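Local coordinates for programmed Cell Death Protein 5 Homolog (Leishmania major, PDB 6VMT), which belongs to the PDCD5 family and probably binds DNA, at residues E50-I55 with G61-V66; M68-A73 with G77-P82; M39-A42 with G48-R51. All coordinates share one frame; numbering follows the deposited sequence.

Contact 1: residues E50-I55 with G61-V66; sequences ERLKRI and GRSQAV
A sharp helical hairpin sets Leu-52 against Ser-63 and Val-66. Residues 50-55 and 61-66 both belong to the helical range 46-75, yet their axes make an angle of 146° and approach to 8.6 Å. The range is therefore not one straight rod. It doubles back through residues 56-60, and the second arm starts with a kink at Gly-61 and Arg-62.

The arms come nearest at Leu-52 and Ser-63, whose CA atoms are 5.4 Å apart. Ser-63 points its CB at the opposite arm. Its hydroxyl donates to a backbone carbonyl there: Ser-63 OG lies 2.8 Å from Leu-52 O. The donor sits above the carbonyl plane, 42° out of it, so the bond does not follow a lone pair. Ser-63 CB also presses close to the same oxygen. The hydroxyl thus ties one arm to the main chain of the other.

Beside this polar link the packing is apolar. Leu-52 reaches across with one methyl, CD2, which meets Val-66 CG1 at 3.8 Å. The same methyl also lies against Ser-63 O, at 3.5 Å. Val-66 turns CG1 anti to its backbone nitrogen (chi1 159°), and this is the branch that touches. The two arms are part of a small helical bundle, and helix 85-103 packs across them: Leu-52 also rests on Val-88, and Val-66 on Leu-91. Nearer the bend, Ile-55 points its CB toward the second arm. The nearest approach there is by the backbone, Ile-55 C to Ser-63 CB at 4.4 Å. Charged residues tie the first arm to its surroundings. Arg-51 forms a salt bridge with Asp-85, and Lys-53 forms one with Glu-37.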
ATOM      1  N   GLU A  50     -10.027  -8.855  -0.733  1.00 72.51           N
ATOM      2  CA  GLU A  50     -10.790  -8.724  -2.008  1.00 86.53           C
ATOM      3  C   GLU A  50     -11.472  -7.349  -2.056  1.00 78.22           C
ATOM      4  O   GLU A  50     -11.286  -6.586  -3.034  1.00 81.91           O
ATOM      5  CB  GLU A  50     -11.827  -9.839  -2.129  1.00 90.60           C
ATOM      6  CG  GLU A  50     -11.195 -11.216  -2.170  1.00111.48           C
ATOM      7  CD  GLU A  50     -12.159 -12.368  -2.377  1.00124.65           C
ATOM      8  OE1 GLU A  50     -13.164 -12.174  -3.095  1.00131.23           O
ATOM      9  OE2 GLU A  50     -11.899 -13.455  -1.816  1.00129.45           O
ATOM     10  N   ARG A  51     -12.233  -7.050  -1.016  1.00 68.10           N
ATOM     11  CA  ARG A  51     -12.987  -5.787  -0.886  1.00 69.64           C
ATOM     12  C   ARG A  51     -12.053  -4.625  -1.204  1.00 68.23           C
ATOM     13  O   ARG A  51     -12.466  -3.715  -1.924  1.00 78.64           O
ATOM     14  CB  ARG A  51     -13.567  -5.674   0.524  1.00 75.22           C
ATOM     15  CG  ARG A  51     -14.281  -4.357   0.778  1.00 84.18           C
ATOM     16  CD  ARG A  51     -14.873  -4.264   2.167  1.00 85.17           C
ATOM     17  NE  ARG A  51     -16.092  -5.045   2.298  1.00 93.68           N
ATOM     18  CZ  ARG A  51     -17.288  -4.677   1.859  1.00 92.89           C
ATOM     19  NH1 ARG A  51     -17.457  -3.526   1.233  1.00 93.64           N
ATOM     20  NH2 ARG A  51     -18.319  -5.477   2.044  1.00 96.20           N
ATOM     21  N   LEU A  52     -10.837  -4.646  -0.683  1.00 72.49           N
ATOM     22  CA  LEU A  52      -9.904  -3.496  -0.802  1.00 69.22           C
ATOM     23  C   LEU A  52      -9.464  -3.337  -2.259  1.00 77.33           C
ATOM     24  O   LEU A  52      -9.285  -2.184  -2.699  1.00 84.05           O
ATOM     25  CB  LEU A  52      -8.697  -3.750   0.102  1.00 67.62           C
ATOM     26  CG  LEU A  52      -8.762  -3.160   1.502  1.00 58.06           C
ATOM     27  CD1 LEU A  52      -7.567  -3.646   2.297  1.00 57.15           C
ATOM     28  CD2 LEU A  52      -8.781  -1.638   1.455  1.00 59.64           C
ATOM     29  N   LYS A  53      -9.239  -4.455  -2.954  1.00 86.19           N
ATOM     30  CA  LYS A  53      -8.784  -4.468  -4.366  1.00 95.05           C
ATOM     31  C   LYS A  53     -10.001  -4.151  -5.232  1.00 94.80           C
ATOM     32  O   LYS A  53      -9.878  -3.335  -6.162  1.00 95.92           O
ATOM     33  CB  LYS A  53      -8.100  -5.800  -4.687  1.00111.47           C
ATOM     34  CG  LYS A  53      -6.835  -6.050  -3.869  1.00131.38           C
ATOM     35  CD  LYS A  53      -5.801  -6.933  -4.541  1.00142.17           C
ATOM     36  CE  LYS A  53      -4.438  -6.853  -3.885  1.00139.69           C
ATOM     37  NZ  LYS A  53      -3.431  -7.628  -4.644  1.00141.10           N
ATOM     38  N   ARG A  54     -11.156  -4.703  -4.870  1.00 81.09           N
ATOM     39  CA  ARG A  54     -12.443  -4.410  -5.547  1.00 87.99           C
ATOM     40  C   ARG A  54     -12.697  -2.899  -5.600  1.00 82.41           C
ATOM     41  O   ARG A  54     -13.159  -2.440  -6.645  1.00 96.91           O
ATOM     42  CB  ARG A  54     -13.592  -5.092  -4.810  1.00 91.35           C
ATOM     43  CG  ARG A  54     -14.687  -5.605  -5.725  1.00 92.64           C
ATOM     44  CD  ARG A  54     -15.557  -6.513  -4.893  1.00 95.74           C
ATOM     45  NE  ARG A  54     -16.121  -5.792  -3.760  1.00 92.18           N
ATOM     46  CZ  ARG A  54     -16.524  -6.361  -2.630  1.00102.27           C
ATOM     47  NH1 ARG A  54     -16.410  -7.666  -2.472  1.00107.48           N
ATOM     48  NH2 ARG A  54     -17.028  -5.633  -1.646  1.00109.45           N
ATOM     49  N   ILE A  55     -12.430  -2.179  -4.508  1.00 79.72           N
ATOM     50  CA  ILE A  55     -12.653  -0.706  -4.361  1.00 84.52           C
ATOM     51  C   ILE A  55     -11.478   0.067  -4.965  1.00 86.02           C
ATOM     52  O   ILE A  55     -11.653   1.255  -5.297  1.00 86.83           O
ATOM     53  CB  ILE A  55     -12.839  -0.328  -2.879  1.00 89.53           C
ATOM     54  CG1 ILE A  55     -14.053  -1.025  -2.262  1.00103.17           C
ATOM     55  CG2 ILE A  55     -12.914   1.181  -2.702  1.00 87.09           C
ATOM     56  CD1 ILE A  55     -15.396  -0.466  -2.699  1.00107.95           C
ATOM     57  N   GLY A  61      -7.071   5.528  -4.489  1.00 75.02           N
ATOM     58  CA  GLY A  61      -6.554   6.387  -3.404  1.00 79.34           C
ATOM     59  C   GLY A  61      -7.186   6.047  -2.066  1.00 77.37           C
ATOM     60  O   GLY A  61      -6.526   6.193  -1.014  1.00 84.90           O
ATOM     61  N   ARG A  62      -8.452   5.640  -2.094  1.00 80.75           N
ATOM     62  CA  ARG A  62      -9.259   5.385  -0.880  1.00 67.97           C
ATOM     63  C   ARG A  62      -8.746   4.113  -0.223  1.00 68.11           C
ATOM     64  O   ARG A  62      -8.288   4.174   0.917  1.00 63.43           O
ATOM     65  CB  ARG A  62     -10.718   5.184  -1.274  1.00 69.67           C
ATOM     66  CG  ARG A  62     -11.660   5.186  -0.089  1.00 75.39           C
ATOM     67  CD  ARG A  62     -12.757   6.183  -0.356  1.00 81.70           C
ATOM     68  NE  ARG A  62     -13.943   5.566  -0.924  1.00 84.49           N
ATOM     69  CZ  ARG A  62     -14.878   6.239  -1.571  1.00 81.55           C
ATOM     70  NH1 ARG A  62     -15.940   5.603  -2.039  1.00 88.72           N
ATOM     71  NH2 ARG A  62     -14.747   7.545  -1.738  1.00 75.88           N
ATOM     72  N   SER A  63      -8.819   3.024  -0.986  1.00 68.98           N
ATOM     73  CA  SER A  63      -8.348   1.666  -0.641  1.00 69.54           C
ATOM     74  C   SER A  63      -6.892   1.727  -0.197  1.00 64.11           C
ATOM     75  O   SER A  63      -6.528   1.000   0.730  1.00 79.70           O
ATOM     76  CB  SER A  63      -8.521   0.751  -1.806  1.00 76.75           C
ATOM     77  OG  SER A  63      -7.458  -0.177  -1.851  1.00 91.32           O
ATOM     78  N   GLN A  64      -6.104   2.591  -0.818  1.00 69.47           N
ATOM     79  CA  GLN A  64      -4.678   2.775  -0.470  1.00 72.92           C
ATOM     80  C   GLN A  64      -4.559   3.483   0.879  1.00 64.19           C
ATOM     81  O   GLN A  64      -3.660   3.119   1.637  1.00 73.61           O
ATOM     82  CB  GLN A  64      -3.955   3.545  -1.568  1.00 93.30           C
ATOM     83  CG  GLN A  64      -2.663   4.198  -1.100  1.00106.98           C
ATOM     84  CD  GLN A  64      -1.881   4.782  -2.250  1.00108.32           C
ATOM     85  OE1 GLN A  64      -1.801   4.199  -3.331  1.00109.99           O
ATOM     86  NE2 GLN A  64      -1.296   5.944  -2.016  1.00111.73           N
ATOM     87  N   ALA A  65      -5.409   4.461   1.183  1.00 65.85           N
ATOM     88  CA  ALA A  65      -5.345   5.187   2.481  1.00 69.43           C
ATOM     89  C   ALA A  65      -5.600   4.218   3.649  1.00 67.19           C
ATOM     90  O   ALA A  65      -5.040   4.422   4.737  1.00 77.14           O
ATOM     91  CB  ALA A  65      -6.304   6.351   2.503  1.00 69.22           C
ATOM     92  N   VAL A  66      -6.410   3.186   3.435  1.00 62.54           N
ATOM     93  CA  VAL A  66      -6.759   2.184   4.483  1.00 59.23           C
ATOM     94  C   VAL A  66      -5.546   1.280   4.710  1.00 54.69           C
ATOM     95  O   VAL A  66      -5.121   1.159   5.859  1.00 60.87           O
ATOM     96  CB  VAL A  66      -8.015   1.391   4.074  1.00 62.97           C
ATOM     97  CG1 VAL A  66      -8.130   0.069   4.807  1.00 64.84           C
ATOM     98  CG2 VAL A  66      -9.269   2.215   4.282  1.00 67.42           C
TER

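Contact 2: residues M68-A73 with G77-P82; sequences MHIIQA and GKMQPP
Ala-73 and Lys-78 face each other where the chain leaves the helix, with Gly-77 taking a positive phi of 73° between them. Lys-78 N donates to Ala-73 O at 2.8 Å, tilted 20° from the carbonyl plane. Met-79 N makes a weak, bent bond to the same oxygen, at 3.5 Å. Ala-73 O thus takes one good bond and one weak one from the loop.

The side chain of Met-79 then folds back along the helix. Its sulfur meets the methyl of Ala-73, with SD 3.8 Å from CB. A bend at chi3 (94°) carries the terminal methyl on to Ile-70, where Met-79 CE lies 3.6 Å from CG1. CE also approaches CG2 of that isoleucine.

The turn at Gly-77 is a Schellman motif, a C-terminal helix cap that ends helix 46-75 and starts the loop to helix 85-103. Helix 85-103 backs the contact: Ile-70 rests on Leu-91, and His-69 on Met-95. The His-69 ring has the Ala-73 methyl over one face, offset toward the rim. The sulfur of Met-79 is oblique to that ring, 5.2 Å from its centroid.

On the solvent side, Lys-78 bends its chain at chi2. A water donates to Gln-72 OE1 at 2.6 Å and also accepts a weak bond from Lys-78 NZ.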
ATOM      1  N   MET A  68      -2.458   1.780   4.082  1.00 50.67           N
ATOM      2  CA  MET A  68      -1.439   2.555   4.846  1.00 52.61           C
ATOM      3  C   MET A  68      -1.783   2.481   6.320  1.00 48.16           C
ATOM      4  O   MET A  68      -0.905   2.342   7.128  1.00 64.30           O
ATOM      5  CB  MET A  68      -1.406   4.043   4.477  1.00 62.95           C
ATOM      6  CG  MET A  68      -0.418   4.412   3.345  1.00 80.86           C
ATOM      7  SD  MET A  68      -0.612   6.139   2.699  1.00 71.36           S
ATOM      8  CE  MET A  68      -0.051   7.087   4.114  1.00 83.02           C
ATOM      9  N   HIS A  69      -3.027   2.745   6.657  1.00 60.00           N
ATOM     10  CA  HIS A  69      -3.453   2.888   8.065  1.00 56.12           C
ATOM     11  C   HIS A  69      -3.346   1.529   8.746  1.00 50.58           C
ATOM     12  O   HIS A  69      -2.799   1.481   9.846  1.00 50.94           O
ATOM     13  CB  HIS A  69      -4.880   3.414   8.173  1.00 56.38           C
ATOM     14  CG  HIS A  69      -5.348   3.502   9.587  1.00 57.66           C
ATOM     15  ND1 HIS A  69      -4.923   4.506  10.453  1.00 62.63           N
ATOM     16  CD2 HIS A  69      -6.153   2.698  10.300  1.00 49.72           C
ATOM     17  CE1 HIS A  69      -5.475   4.325  11.631  1.00 58.68           C
ATOM     18  NE2 HIS A  69      -6.231   3.217  11.556  1.00 54.65           N
ATOM     19  N   ILE A  70      -3.893   0.483   8.132  1.00 48.31           N
ATOM     20  CA  ILE A  70      -3.901  -0.882   8.737  1.00 48.45           C
ATOM     21  C   ILE A  70      -2.460  -1.264   9.041  1.00 49.12           C
ATOM     22  O   ILE A  70      -2.192  -1.738  10.119  1.00 60.88           O
ATOM     23  CB  ILE A  70      -4.532  -1.895   7.789  1.00 49.64           C
ATOM     24  CG1 ILE A  70      -6.042  -1.714   7.696  1.00 51.81           C
ATOM     25  CG2 ILE A  70      -4.141  -3.299   8.197  1.00 52.52           C
ATOM     26  CD1 ILE A  70      -6.659  -2.418   6.537  1.00 51.26           C
ATOM     27  N   ILE A  71      -1.555  -1.030   8.109  1.00 49.86           N
ATOM     28  CA  ILE A  71      -0.144  -1.436   8.287  1.00 48.10           C
ATOM     29  C   ILE A  71       0.457  -0.649   9.442  1.00 46.80           C
ATOM     30  O   ILE A  71       0.995  -1.289  10.349  1.00 54.76           O
ATOM     31  CB  ILE A  71       0.624  -1.206   6.997  1.00 51.73           C
ATOM     32  CG1 ILE A  71       0.117  -2.146   5.918  1.00 55.97           C
ATOM     33  CG2 ILE A  71       2.109  -1.352   7.249  1.00 61.21           C
ATOM     34  CD1 ILE A  71       0.776  -1.920   4.599  1.00 58.46           C
ATOM     35  N   GLN A  72       0.430   0.682   9.404  1.00 46.47           N
ATOM     36  CA  GLN A  72       1.050   1.479  10.501  1.00 51.91           C
ATOM     37  C   GLN A  72       0.421   1.023  11.817  1.00 50.40           C
ATOM     38  O   GLN A  72       1.157   0.860  12.775  1.00 72.07           O
ATOM     39  CB  GLN A  72       0.992   3.000  10.268  1.00 57.83           C
ATOM     40  CG  GLN A  72      -0.379   3.651  10.424  1.00 76.41           C
ATOM     41  CD  GLN A  72      -0.798   4.071  11.823  1.00 79.98           C
ATOM     42  OE1 GLN A  72       0.014   4.436  12.670  1.00 86.76           O
ATOM     43  NE2 GLN A  72      -2.100   4.053  12.076  1.00 73.51           N
ATOM     44  N   ALA A  73      -0.882   0.730  11.832  1.00 50.66           N
ATOM     45  CA  ALA A  73      -1.681   0.452  13.044  1.00 44.38           C
ATOM     46  C   ALA A  73      -1.328  -0.903  13.650  1.00 47.73           C
ATOM     47  O   ALA A  73      -1.160  -0.988  14.859  1.00 52.81           O
ATOM     48  CB  ALA A  73      -3.120   0.467  12.658  1.00 52.20           C
ATOM     49  N   GLY A  77       0.778  -2.276  17.128  1.00 53.66           N
ATOM     50  CA  GLY A  77      -0.108  -2.945  18.109  1.00 55.10           C
ATOM     51  C   GLY A  77      -1.372  -2.150  18.437  1.00 59.34           C
ATOM     52  O   GLY A  77      -2.028  -2.474  19.435  1.00 66.07           O
ATOM     53  N   LYS A  78      -1.760  -1.181  17.605  1.00 63.55           N
ATOM     54  CA  LYS A  78      -2.971  -0.339  17.819  1.00 64.38           C
ATOM     55  C   LYS A  78      -4.228  -1.019  17.252  1.00 58.73           C
ATOM     56  O   LYS A  78      -5.329  -0.573  17.608  1.00 69.57           O
ATOM     57  CB  LYS A  78      -2.726   1.068  17.261  1.00 66.87           C
ATOM     58  CG  LYS A  78      -1.667   1.851  18.034  1.00 80.98           C
ATOM     59  CD  LYS A  78      -1.938   3.328  18.204  1.00 96.89           C
ATOM     60  CE  LYS A  78      -0.808   4.053  18.904  1.00110.52           C
ATOM     61  NZ  LYS A  78      -0.728   5.477  18.492  1.00113.26           N
ATOM     62  N   MET A  79      -4.071  -2.074  16.452  1.00 56.94           N
ATOM     63  CA  MET A  79      -5.157  -2.885  15.829  1.00 52.42           C
ATOM     64  C   MET A  79      -4.791  -4.354  15.994  1.00 57.83           C
ATOM     65  O   MET A  79      -3.596  -4.658  16.001  1.00 54.43           O
ATOM     66  CB  MET A  79      -5.257  -2.630  14.326  1.00 53.00           C
ATOM     67  CG  MET A  79      -6.629  -2.163  13.835  1.00 59.10           C
ATOM     68  SD  MET A  79      -6.480  -1.232  12.258  1.00 41.29           S
ATOM     69  CE  MET A  79      -6.769  -2.550  11.087  1.00 52.49           C
ATOM     70  N   GLN A  80      -5.787  -5.221  16.108  1.00 66.73           N
ATOM     71  CA  GLN A  80      -5.591  -6.666  16.341  1.00 67.95           C
ATOM     72  C   GLN A  80      -5.731  -7.355  14.996  1.00 62.91           C
ATOM     73  O   GLN A  80      -6.824  -7.427  14.444  1.00 75.72           O
ATOM     74  CB  GLN A  80      -6.622  -7.166  17.359  1.00 85.73           C
ATOM     75  CG  GLN A  80      -6.559  -8.662  17.656  1.00 89.67           C
ATOM     76  CD  GLN A  80      -5.797  -9.002  18.915  1.00105.46           C
ATOM     77  OE1 GLN A  80      -5.783  -8.241  19.887  1.00112.03           O
ATOM     78  NE2 GLN A  80      -5.173 -10.172  18.915  1.00113.41           N
ATOM     79  N   PRO A  81      -4.641  -7.914  14.438  1.00 62.53           N
ATOM     80  CA  PRO A  81      -4.738  -8.730  13.238  1.00 58.82           C
ATOM     81  C   PRO A  81      -5.296 -10.099  13.586  1.00 61.55           C
ATOM     82  O   PRO A  81      -5.149 -10.545  14.714  1.00 66.93           O
ATOM     83  CB  PRO A  81      -3.300  -8.837  12.747  1.00 55.58           C
ATOM     84  CG  PRO A  81      -2.461  -8.682  13.986  1.00 57.85           C
ATOM     85  CD  PRO A  81      -3.269  -7.838  14.948  1.00 62.45           C
ATOM     86  N   PRO A  82      -5.949 -10.810  12.642  1.00 73.39           N
ATOM     87  CA  PRO A  82      -6.184 -10.315  11.293  1.00 70.75           C
ATOM     88  C   PRO A  82      -7.457  -9.465  11.292  1.00 66.01           C
ATOM     89  O   PRO A  82      -8.395  -9.756  12.020  1.00 68.94           O
ATOM     90  CB  PRO A  82      -6.366 -11.601  10.500  1.00 75.86           C
ATOM     91  CG  PRO A  82      -7.140 -12.458  11.471  1.00 81.17           C
ATOM     92  CD  PRO A  82      -6.568 -12.126  12.839  1.00 79.42           C
TER
HETATM   93  O   HOH W   1      -0.361   4.446  15.250  1.00 68.22           O

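Contact 3: residues M39-A42 with G48-R51; sequences MLRA and GRER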
ATOM      1  N   MET A  39       2.585  -8.240   4.031  1.00 51.02           N
ATOM      2  CA  MET A  39       2.134  -7.546   5.253  1.00 42.55           C
ATOM      3  C   MET A  39       0.602  -7.581   5.284  1.00 48.38           C
ATOM      4  O   MET A  39       0.059  -7.943   6.313  1.00 65.62           O
ATOM      5  CB  MET A  39       2.692  -6.126   5.253  1.00 40.45           C
ATOM      6  CG  MET A  39       4.134  -6.047   5.655  1.00 39.06           C
ATOM      7  SD  MET A  39       4.578  -4.308   5.936  1.00 38.40           S
ATOM      8  CE  MET A  39       6.357  -4.256   6.180  1.00 69.33           C
ATOM      9  N   LEU A  40      -0.077  -7.353   4.167  1.00 49.95           N
ATOM     10  CA  LEU A  40      -1.563  -7.394   4.085  1.00 51.20           C
ATOM     11  C   LEU A  40      -2.095  -8.812   4.143  1.00 52.17           C
ATOM     12  O   LEU A  40      -3.185  -8.963   4.669  1.00 76.20           O
ATOM     13  CB  LEU A  40      -2.051  -6.758   2.784  1.00 54.15           C
ATOM     14  CG  LEU A  40      -1.863  -5.253   2.673  1.00 55.78           C
ATOM     15  CD1 LEU A  40      -2.311  -4.779   1.307  1.00 60.62           C
ATOM     16  CD2 LEU A  40      -2.643  -4.530   3.759  1.00 67.38           C
ATOM     17  N   ARG A  41      -1.422  -9.804   3.564  1.00 63.00           N
ATOM     18  CA  ARG A  41      -1.893 -11.221   3.650  1.00 68.33           C
ATOM     19  C   ARG A  41      -2.027 -11.591   5.129  1.00 62.80           C
ATOM     20  O   ARG A  41      -3.026 -12.209   5.481  1.00 75.20           O
ATOM     21  CB  ARG A  41      -0.935 -12.218   2.989  1.00 78.12           C
ATOM     22  CG  ARG A  41      -1.073 -12.360   1.480  1.00 94.94           C
ATOM     23  CD  ARG A  41       0.208 -12.859   0.813  1.00112.99           C
ATOM     24  NE  ARG A  41      -0.062 -13.630  -0.394  1.00127.67           N
ATOM     25  CZ  ARG A  41      -0.525 -14.884  -0.410  1.00151.04           C
ATOM     26  NH1 ARG A  41      -0.772 -15.529   0.723  1.00153.83           N
ATOM     27  NH2 ARG A  41      -0.745 -15.488  -1.567  1.00146.48           N
ATOM     28  N   ALA A  42      -1.065 -11.166   5.955  1.00 56.53           N
ATOM     29  CA  ALA A  42      -0.901 -11.535   7.381  1.00 52.94           C
ATOM     30  C   ALA A  42      -1.859 -10.756   8.283  1.00 55.21           C
ATOM     31  O   ALA A  42      -2.248 -11.307   9.347  1.00 55.51           O
ATOM     32  CB  ALA A  42       0.514 -11.255   7.797  1.00 49.89           C
ATOM     33  N   GLY A  48     -11.711  -9.286   3.324  1.00 69.86           N
ATOM     34  CA  GLY A  48     -11.386  -7.862   3.517  1.00 63.67           C
ATOM     35  C   GLY A  48     -10.339  -7.426   2.522  1.00 63.09           C
ATOM     36  O   GLY A  48     -10.256  -6.231   2.224  1.00 72.27           O
ATOM     37  N   ARG A  49      -9.569  -8.383   2.018  1.00 69.50           N
ATOM     38  CA  ARG A  49      -8.485  -8.128   1.044  1.00 73.62           C
ATOM     39  C   ARG A  49      -9.052  -8.019  -0.374  1.00 72.94           C
ATOM     40  O   ARG A  49      -8.566  -7.143  -1.113  1.00 74.66           O
ATOM     41  CB  ARG A  49      -7.420  -9.217   1.152  1.00 74.04           C
ATOM     42  CG  ARG A  49      -6.076  -8.687   1.615  1.00 76.41           C
ATOM     43  CD  ARG A  49      -5.353  -9.642   2.529  1.00 87.12           C
ATOM     44  NE  ARG A  49      -5.176 -10.928   1.890  1.00 88.88           N
ATOM     45  CZ  ARG A  49      -5.468 -12.100   2.433  1.00 99.39           C
ATOM     46  NH1 ARG A  49      -5.943 -12.181   3.669  1.00 98.90           N
ATOM     47  NH2 ARG A  49      -5.265 -13.201   1.727  1.00100.17           N
ATOM     48  N   GLU A  50     -10.027  -8.855  -0.733  1.00 72.51           N
ATOM     49  CA  GLU A  50     -10.790  -8.724  -2.008  1.00 86.53           C
ATOM     50  C   GLU A  50     -11.472  -7.349  -2.056  1.00 78.22           C
ATOM     51  O   GLU A  50     -11.286  -6.586  -3.034  1.00 81.91           O
ATOM     52  CB  GLU A  50     -11.827  -9.839  -2.129  1.00 90.60           C
ATOM     53  CG  GLU A  50     -11.195 -11.216  -2.170  1.00111.48           C
ATOM     54  CD  GLU A  50     -12.159 -12.368  -2.377  1.00124.65           C
ATOM     55  OE1 GLU A  50     -13.164 -12.174  -3.095  1.00131.23           O
ATOM     56  OE2 GLU A  50     -11.899 -13.455  -1.816  1.00129.45           O
ATOM     57  N   ARG A  51     -12.233  -7.050  -1.016  1.00 68.10           N
ATOM     58  CA  ARG A  51     -12.987  -5.787  -0.886  1.00 69.64           C
ATOM     59  C   ARG A  51     -12.053  -4.625  -1.204  1.00 68.23           C
ATOM     60  O   ARG A  51     -12.466  -3.715  -1.924  1.00 78.64           O
ATOM     61  CB  ARG A  51     -13.567  -5.674   0.524  1.00 75.22           C
ATOM     62  CG  ARG A  51     -14.281  -4.357   0.778  1.00 84.18           C
ATOM     63  CD  ARG A  51     -14.873  -4.264   2.167  1.00 85.17           C
ATOM     64  NE  ARG A  51     -16.092  -5.045   2.298  1.00 93.68           N
ATOM     65  CZ  ARG A  51     -17.288  -4.677   1.859  1.00 92.89           C
ATOM     66  NH1 ARG A  51     -17.457  -3.526   1.233  1.00 93.64           N
ATOM     67  NH2 ARG A  51     -18.319  -5.477   2.044  1.00 96.20           N
TER
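Arg-49 crosses to the backbone of Leu-40 and Arg-41 at the tight interhelical turn where helix 12-43 gives way to helix 46-75. A coiled coil is predicted for residues 12-49, but here the chain turns a corner between its two helices.

The tight part lies along the Arg-49 side chain. Its CB points toward the first helix, and bends at chi2 and chi3 (57° at chi3) lay the rest of the side chain against the backbone opposite. CD sits 3.1 Å from Leu-40 O. The guanidinium then turns one face to Arg-41, whose CA is 3.7 Å above the plane, offset toward the rim. Arg-41 O lies over a face as well. That direction is poor for an N-H, so the 3.4 Å approach of Arg-49 NH1 to Arg-41 O is not a hydrogen bond. NH1 instead donates to Val-44 O, in the turn between the helices. This bond holds one end of the flat group.

Leu-40 is buried on this side, but its side chain meets Arg-49 only loosely, CB to CD at 4.4 Å. It also packs on Glu-67 of helix 46-75.

The outer side is looser and more exposed. Arg-41 directs its CB away from the second helix. Two like charges come near each other there and may repel mildly: Arg-41 NH1 stands 5.2 Å from Arg-49 NH2.

How the contacts relate
From the N terminus, contact 3 comes first and closes the short turn between helix 12-43 and helix 46-75. Contact 1 begins on the residues where contact 3 ends, sharing Glu-50 and Arg-51, and closes the bend inside range 46-75. Contact 2 follows in series and closes the exit of that range into the loop before helix 85-103. None nests within another. The folding brings the ends of the series together: Ile-71 of contact 2 packs on Met-39 and Leu-40 of contact 3, with Ile-71 CG2 4.1 Å from Met-39 SD. Pro-82 also nears Ala-42. The returning arm of the hairpin is thus tied to the long first helix.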